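Local coordinates for Ras-related protein Rab-7L1 (Homo sapiens, PDB 6HH2) that binds and hydrolyses GTP as a Rab-family switch in vesicle trafficking, recruiting the kinase LRRK2 to the Golgi and stimulating its activity, at residues T74-A87 / D108-P122. The protein carries 4 engineered substitutions. Numbering follows the deposited sequence. Where two conformers were deposited one is given.
Sequences TSMTRLYYRDASAA and DLDSKLTLPNGEPVP. Engineered in segment 74-87: Ala87 (natural residue Cys).
The carboxylate of Asp108 is gripped at both oxygens. Asp108 OD2 accepts the backbone N-H of Met76 at 2.8 Å (N to OD2). That bond is nearly straight, 173° at the hydrogen, yet it reaches OD2 from 35° out of the carboxylate plane. In the conformer given, Lys112 NZ bridges Asp108 OD1 on its syn side at 3.1 Å, one helical turn on, and Ser75 OG adds a weak bond to the same oxygen. The Met76 N bond probably restricts the carboxylate's rotation, and with the weak Ser75 bond it ties Ser75 and Met76 to the last turn of helix 96-112. In that same conformer the Lys112 chain bends at chi2 and chi4, which turns NZ back to Asp108 while its stem lies across Tyr81. Lys112 CB sits 3.7 Å from the centroid of the Tyr81 ring and 10° off the normal, a CH-pi contact over the face; Arg78 CA lies against the opposite face, nearer the rim. One water links Tyr81 OH to Lys112 O. Met76, bent at chi3, lays CE 3.5 Å from Leu109 CA. Beyond it, Leu113 CD2 packs on Ala84 CB at 3.5 Å, and Leu109 CD2 meets CB of the engineered Ala87. At the far end Ala87 N donates to Pro122 O at 2.9 Å, where parallel strands 86-92 and 123-128 start to pair around helix 96-112, the beta-alpha-beta crossover of the Ras-like P-loop GTPase fold.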
loop_
_atom_site.group_PDB
_atom_site.type_symbol
_atom_site.label_atom_id
_atom_site.label_comp_id
_atom_site.label_asym_id
_atom_site.label_seq_id
_atom_site.Cartn_x
_atom_site.Cartn_y
_atom_site.Cartn_z
ATOM N N THR A 74 -0.250 -15.025 -2.287
ATOM C CA THR A 74 -1.144 -14.467 -1.242
ATOM C C THR A 74 -0.596 -14.723 0.171
ATOM O O THR A 74 -1.355 -14.959 1.110
ATOM C CB THR A 74 -2.592 -14.996 -1.329
ATOM O OG1 THR A 74 -3.001 -15.220 -2.702
ATOM C CG2 THR A 74 -3.547 -13.962 -0.649
ATOM N N SER A 75 0.736 -14.715 0.340
ATOM C CA SER A 75 1.344 -14.959 1.649
ATOM C C SER A 75 2.716 -14.319 1.597
ATOM O O SER A 75 3.530 -14.697 0.752
ATOM C CB SER A 75 1.510 -16.464 1.908
ATOM O OG SER A 75 2.081 -16.629 3.197
ATOM N N MET A 76 2.974 -13.362 2.483
ATOM C CA MET A 76 4.197 -12.585 2.420
ATOM C C MET A 76 5.358 -13.339 3.049
ATOM O O MET A 76 5.200 -14.056 4.040
ATOM C CB MET A 76 4.006 -11.295 3.205
ATOM C CG MET A 76 2.939 -10.411 2.577
ATOM S SD MET A 76 2.720 -8.901 3.489
ATOM C CE MET A 76 2.150 -9.427 5.059
ATOM N N THR A 77 6.549 -13.165 2.470
ATOM C CA THR A 77 7.745 -13.730 3.063
ATOM C C THR A 77 8.392 -12.761 4.045
ATOM O O THR A 77 8.190 -11.534 3.975
ATOM C CB THR A 77 8.792 -14.056 1.987
ATOM O OG1 THR A 77 9.101 -12.863 1.243
ATOM C CG2 THR A 77 8.273 -15.196 1.026
ATOM N N ARG A 78 9.157 -13.335 4.964
ATOM C CA ARG A 78 9.751 -12.544 6.057
ATOM C C ARG A 78 10.630 -11.397 5.573
ATOM O O ARG A 78 10.525 -10.285 6.098
ATOM C CB ARG A 78 10.495 -13.429 7.029
ATOM C CG ARG A 78 11.086 -12.655 8.214
ATOM C CD ARG A 78 11.681 -13.613 9.220
ATOM N NE ARG A 78 10.687 -14.577 9.694
ATOM C CZ ARG A 78 10.633 -15.851 9.289
ATOM N NH1 ARG A 78 11.535 -16.331 8.410
ATOM N NH2 ARG A 78 9.684 -16.665 9.773
ATOM N N LEU A 79 11.529 -11.608 4.605
ATOM C CA LEU A 79 12.338 -10.467 4.145
ATOM C C LEU A 79 11.450 -9.353 3.583
ATOM O O LEU A 79 11.731 -8.156 3.760
ATOM C CB LEU A 79 13.352 -10.927 3.093
ATOM C CG LEU A 79 14.468 -11.789 3.635
ATOM C CD1 LEU A 79 15.452 -12.144 2.483
ATOM C CD2 LEU A 79 15.201 -11.048 4.765
ATOM N N TYR A 80 10.351 -9.718 2.915
ATOM C CA TYR A 80 9.428 -8.727 2.400
ATOM C C TYR A 80 8.722 -7.965 3.526
ATOM O O TYR A 80 8.690 -6.721 3.513
ATOM C CB TYR A 80 8.420 -9.442 1.478
ATOM C CG TYR A 80 7.416 -8.462 0.954
ATOM C CD1 TYR A 80 7.700 -7.614 -0.118
ATOM C CD2 TYR A 80 6.149 -8.357 1.562
ATOM C CE1 TYR A 80 6.774 -6.700 -0.581
ATOM C CE2 TYR A 80 5.220 -7.444 1.131
ATOM C CZ TYR A 80 5.528 -6.625 0.042
ATOM O OH TYR A 80 4.582 -5.731 -0.361
ATOM N N TYR A 81 8.068 -8.683 4.469
ATOM C CA TYR A 81 7.185 -7.936 5.389
ATOM C C TYR A 81 7.913 -7.335 6.587
ATOM O O TYR A 81 7.370 -6.412 7.204
ATOM C CB TYR A 81 5.983 -8.807 5.874
ATOM C CG TYR A 81 6.320 -10.020 6.735
ATOM C CD1 TYR A 81 6.833 -9.895 8.032
ATOM C CD2 TYR A 81 6.172 -11.328 6.232
ATOM C CE1 TYR A 81 7.172 -11.009 8.800
ATOM C CE2 TYR A 81 6.454 -12.418 7.007
ATOM C CZ TYR A 81 7.000 -12.301 8.286
ATOM O OH TYR A 81 7.324 -13.389 9.056
ATOM N N ARG A 82 9.122 -7.762 6.920
ATOM C CA ARG A 82 9.704 -7.425 8.214
ATOM C C ARG A 82 9.862 -5.916 8.352
ATOM O O ARG A 82 10.197 -5.208 7.400
ATOM C CB ARG A 82 11.044 -8.136 8.434
ATOM C CG ARG A 82 12.141 -7.781 7.444
ATOM C CD ARG A 82 13.428 -8.585 7.798
ATOM N NE ARG A 82 14.548 -8.112 6.991
ATOM C CZ ARG A 82 15.799 -8.536 7.141
ATOM N NH1 ARG A 82 16.089 -9.418 8.082
ATOM N NH2 ARG A 82 16.747 -8.045 6.339
ATOM N N ASP A 83 9.511 -5.425 9.545
ATOM C CA ASP A 83 9.736 -4.027 9.949
ATOM C C ASP A 83 8.864 -3.017 9.207
ATOM O O ASP A 83 9.156 -1.819 9.214
ATOM C CB ASP A 83 11.216 -3.646 9.845
ATOM C CG ASP A 83 12.107 -4.571 10.643
ATOM O OD1 ASP A 83 11.827 -4.755 11.845
ATOM O OD2 ASP A 83 13.065 -5.166 10.071
ATOM N N ALA A 84 7.805 -3.453 8.549
ATOM C CA ALA A 84 6.934 -2.520 7.836
ATOM C C ALA A 84 6.109 -1.704 8.825
ATOM O O ALA A 84 5.781 -2.156 9.922
ATOM C CB ALA A 84 5.964 -3.250 6.914
ATOM N N SER A 85 5.790 -0.471 8.409
ATOM C CA SER A 85 4.968 0.448 9.185
ATOM C C SER A 85 3.526 0.520 8.717
ATOM O O SER A 85 2.682 1.039 9.458
ATOM C CB SER A 85 5.599 1.854 9.138
ATOM O OG SER A 85 6.748 1.881 9.982
ATOM N N ALA A 86 3.196 0.020 7.546
ATOM C CA ALA A 86 1.834 0.088 7.021
ATOM C C ALA A 86 1.763 -0.823 5.819
ATOM O O ALA A 86 2.794 -1.186 5.219
ATOM C CB ALA A 86 1.429 1.518 6.550
ATOM N N ALA A 87 0.535 -1.163 5.434
ATOM C CA ALA A 87 0.300 -1.899 4.209
ATOM C C ALA A 87 -0.794 -1.235 3.402
ATOM O O ALA A 87 -1.783 -0.735 3.964
ATOM C CB ALA A 87 -0.145 -3.334 4.516
ATOM N N ASP A 108 -3.082 -12.438 6.502
ATOM C CA ASP A 108 -1.646 -12.756 6.485
ATOM C C ASP A 108 -0.848 -11.646 7.169
ATOM O O ASP A 108 -0.010 -11.916 8.035
ATOM C CB ASP A 108 -1.186 -12.977 5.041
ATOM C CG ASP A 108 0.288 -13.456 4.956
ATOM O OD1 ASP A 108 0.558 -14.566 5.427
ATOM O OD2 ASP A 108 1.093 -12.669 4.395
ATOM N N LEU A 109 -1.149 -10.386 6.842
ATOM C CA LEU A 109 -0.452 -9.252 7.465
ATOM C C LEU A 109 -0.567 -9.315 8.984
ATOM O O LEU A 109 0.432 -9.222 9.714
ATOM C CB LEU A 109 -1.098 -7.959 6.943
ATOM C CG LEU A 109 -0.570 -6.692 7.616
ATOM C CD1 LEU A 109 0.842 -6.340 7.148
ATOM C CD2 LEU A 109 -1.496 -5.459 7.295
ATOM N N ASP A 110 -1.781 -9.505 9.487
ATOM C CA ASP A 110 -1.951 -9.491 10.930
ATOM C C ASP A 110 -1.378 -10.719 11.614
ATOM O O ASP A 110 -1.064 -10.646 12.807
ATOM C CB ASP A 110 -3.412 -9.307 11.275
ATOM C CG ASP A 110 -3.939 -7.959 10.776
ATOM O OD1 ASP A 110 -3.131 -6.988 10.613
ATOM O OD2 ASP A 110 -5.142 -7.938 10.492
ATOM N N SER A 111 -1.216 -11.830 10.884
ATOM C CA SER A 111 -0.570 -13.009 11.455
ATOM C C SER A 111 0.939 -12.863 11.554
ATOM O O SER A 111 1.554 -13.591 12.354
ATOM C CB SER A 111 -0.900 -14.256 10.631
ATOM O OG SER A 111 -0.161 -14.340 9.405
ATOM N N LYS A 112 1.538 -11.943 10.775
ATOM C CA LYS A 112 2.986 -11.865 10.609
ATOM C C LYS A 112 3.636 -10.662 11.274
ATOM O O LYS A 112 4.828 -10.730 11.598
ATOM C CB LYS A 112 3.375 -11.846 9.115
ATOM C CG LYS A 112 2.922 -13.109 8.298
ATOM C CD LYS A 112 3.676 -14.358 8.735
ATOM C CE LYS A 112 3.433 -15.530 7.768
ATOM N NZ LYS A 112 2.031 -16.055 7.740
ATOM N N LEU A 113 2.905 -9.584 11.476
ATOM C CA LEU A 113 3.543 -8.309 11.758
ATOM C C LEU A 113 2.662 -7.463 12.667
ATOM O O LEU A 113 1.449 -7.372 12.468
ATOM C CB LEU A 113 3.760 -7.577 10.426
ATOM C CG LEU A 113 4.450 -6.222 10.351
ATOM C CD1 LEU A 113 5.908 -6.349 10.754
ATOM C CD2 LEU A 113 4.271 -5.586 8.952
ATOM N N THR A 114 3.299 -6.865 13.664
ATOM C CA THR A 114 2.711 -5.769 14.418
ATOM C C THR A 114 3.669 -4.581 14.413
ATOM O O THR A 114 4.814 -4.672 13.978
ATOM C CB THR A 114 2.402 -6.167 15.877
ATOM O OG1 THR A 114 3.625 -6.434 16.556
ATOM C CG2 THR A 114 1.495 -7.397 15.933
ATOM N N LEU A 115 3.177 -3.433 14.877
ATOM C CA LEU A 115 4.066 -2.345 15.212
ATOM C C LEU A 115 4.918 -2.719 16.428
ATOM O O LEU A 115 4.609 -3.670 17.146
ATOM C CB LEU A 115 3.234 -1.119 15.544
ATOM C CG LEU A 115 2.441 -0.632 14.304
ATOM C CD1 LEU A 115 1.522 0.490 14.736
ATOM C CD2 LEU A 115 3.335 -0.240 13.132
ATOM N N PRO A 116 5.996 -1.973 16.680
ATOM C CA PRO A 116 6.797 -2.209 17.900
ATOM C C PRO A 116 5.985 -2.283 19.182
ATOM O O PRO A 116 6.337 -3.062 20.084
ATOM C CB PRO A 116 7.760 -1.010 17.923
ATOM C CG PRO A 116 7.936 -0.661 16.461
ATOM C CD PRO A 116 6.591 -0.937 15.806
ATOM N N ASN A 117 4.915 -1.501 19.305
ATOM C CA ASN A 117 4.097 -1.512 20.510
ATOM C C ASN A 117 3.126 -2.683 20.575
ATOM O O ASN A 117 2.357 -2.769 21.539
ATOM C CB ASN A 117 3.357 -0.180 20.672
ATOM C CG ASN A 117 2.219 -0.007 19.657
ATOM O OD1 ASN A 117 2.020 -0.838 18.776
ATOM N ND2 ASN A 117 1.509 1.115 19.752
ATOM N N GLY A 118 3.141 -3.586 19.588
ATOM C CA GLY A 118 2.276 -4.745 19.608
ATOM C C GLY A 118 0.940 -4.539 18.940
ATOM O O GLY A 118 0.197 -5.510 18.779
ATOM N N GLU A 119 0.620 -3.300 18.529
ATOM C CA GLU A 119 -0.649 -3.025 17.873
ATOM C C GLU A 119 -0.584 -3.334 16.373
ATOM O O GLU A 119 0.497 -3.455 15.783
ATOM C CB GLU A 119 -1.042 -1.563 18.092
ATOM C CG GLU A 119 -1.617 -1.270 19.530
ATOM C CD GLU A 119 -2.593 -2.352 20.046
ATOM O OE1 GLU A 119 -2.361 -2.943 21.146
ATOM O OE2 GLU A 119 -3.593 -2.636 19.335
ATOM N N PRO A 120 -1.741 -3.516 15.742
ATOM C CA PRO A 120 -1.759 -3.856 14.318
ATOM C C PRO A 120 -1.173 -2.740 13.470
ATOM O O PRO A 120 -1.263 -1.560 13.778
ATOM C CB PRO A 120 -3.255 -4.027 14.012
ATOM C CG PRO A 120 -3.899 -4.312 15.368
ATOM C CD PRO A 120 -3.097 -3.509 16.338
ATOM N N VAL A 121 -0.551 -3.134 12.391
ATOM C CA VAL A 121 -0.044 -2.189 11.407
ATOM C C VAL A 121 -1.234 -1.542 10.685
ATOM O O VAL A 121 -2.177 -2.250 10.327
ATOM C CB VAL A 121 0.865 -3.025 10.474
ATOM C CG1 VAL A 121 1.038 -2.588 9.107
ATOM C CG2 VAL A 121 2.241 -3.316 11.231
ATOM N N PRO A 122 -1.254 -0.230 10.423
ATOM C CA PRO A 122 -2.334 0.321 9.576
ATOM C C PRO A 122 -2.389 -0.333 8.199
ATOM O O PRO A 122 -1.365 -0.619 7.570
ATOM C CB PRO A 122 -1.949 1.805 9.413
ATOM C CG PRO A 122 -0.968 2.077 10.418
ATOM C CD PRO A 122 -0.285 0.805 10.810
HETATM O O HOH W 1 6.176 -13.298 11.605
HETATM O O HOH W 2 6.441 -3.050 12.309
#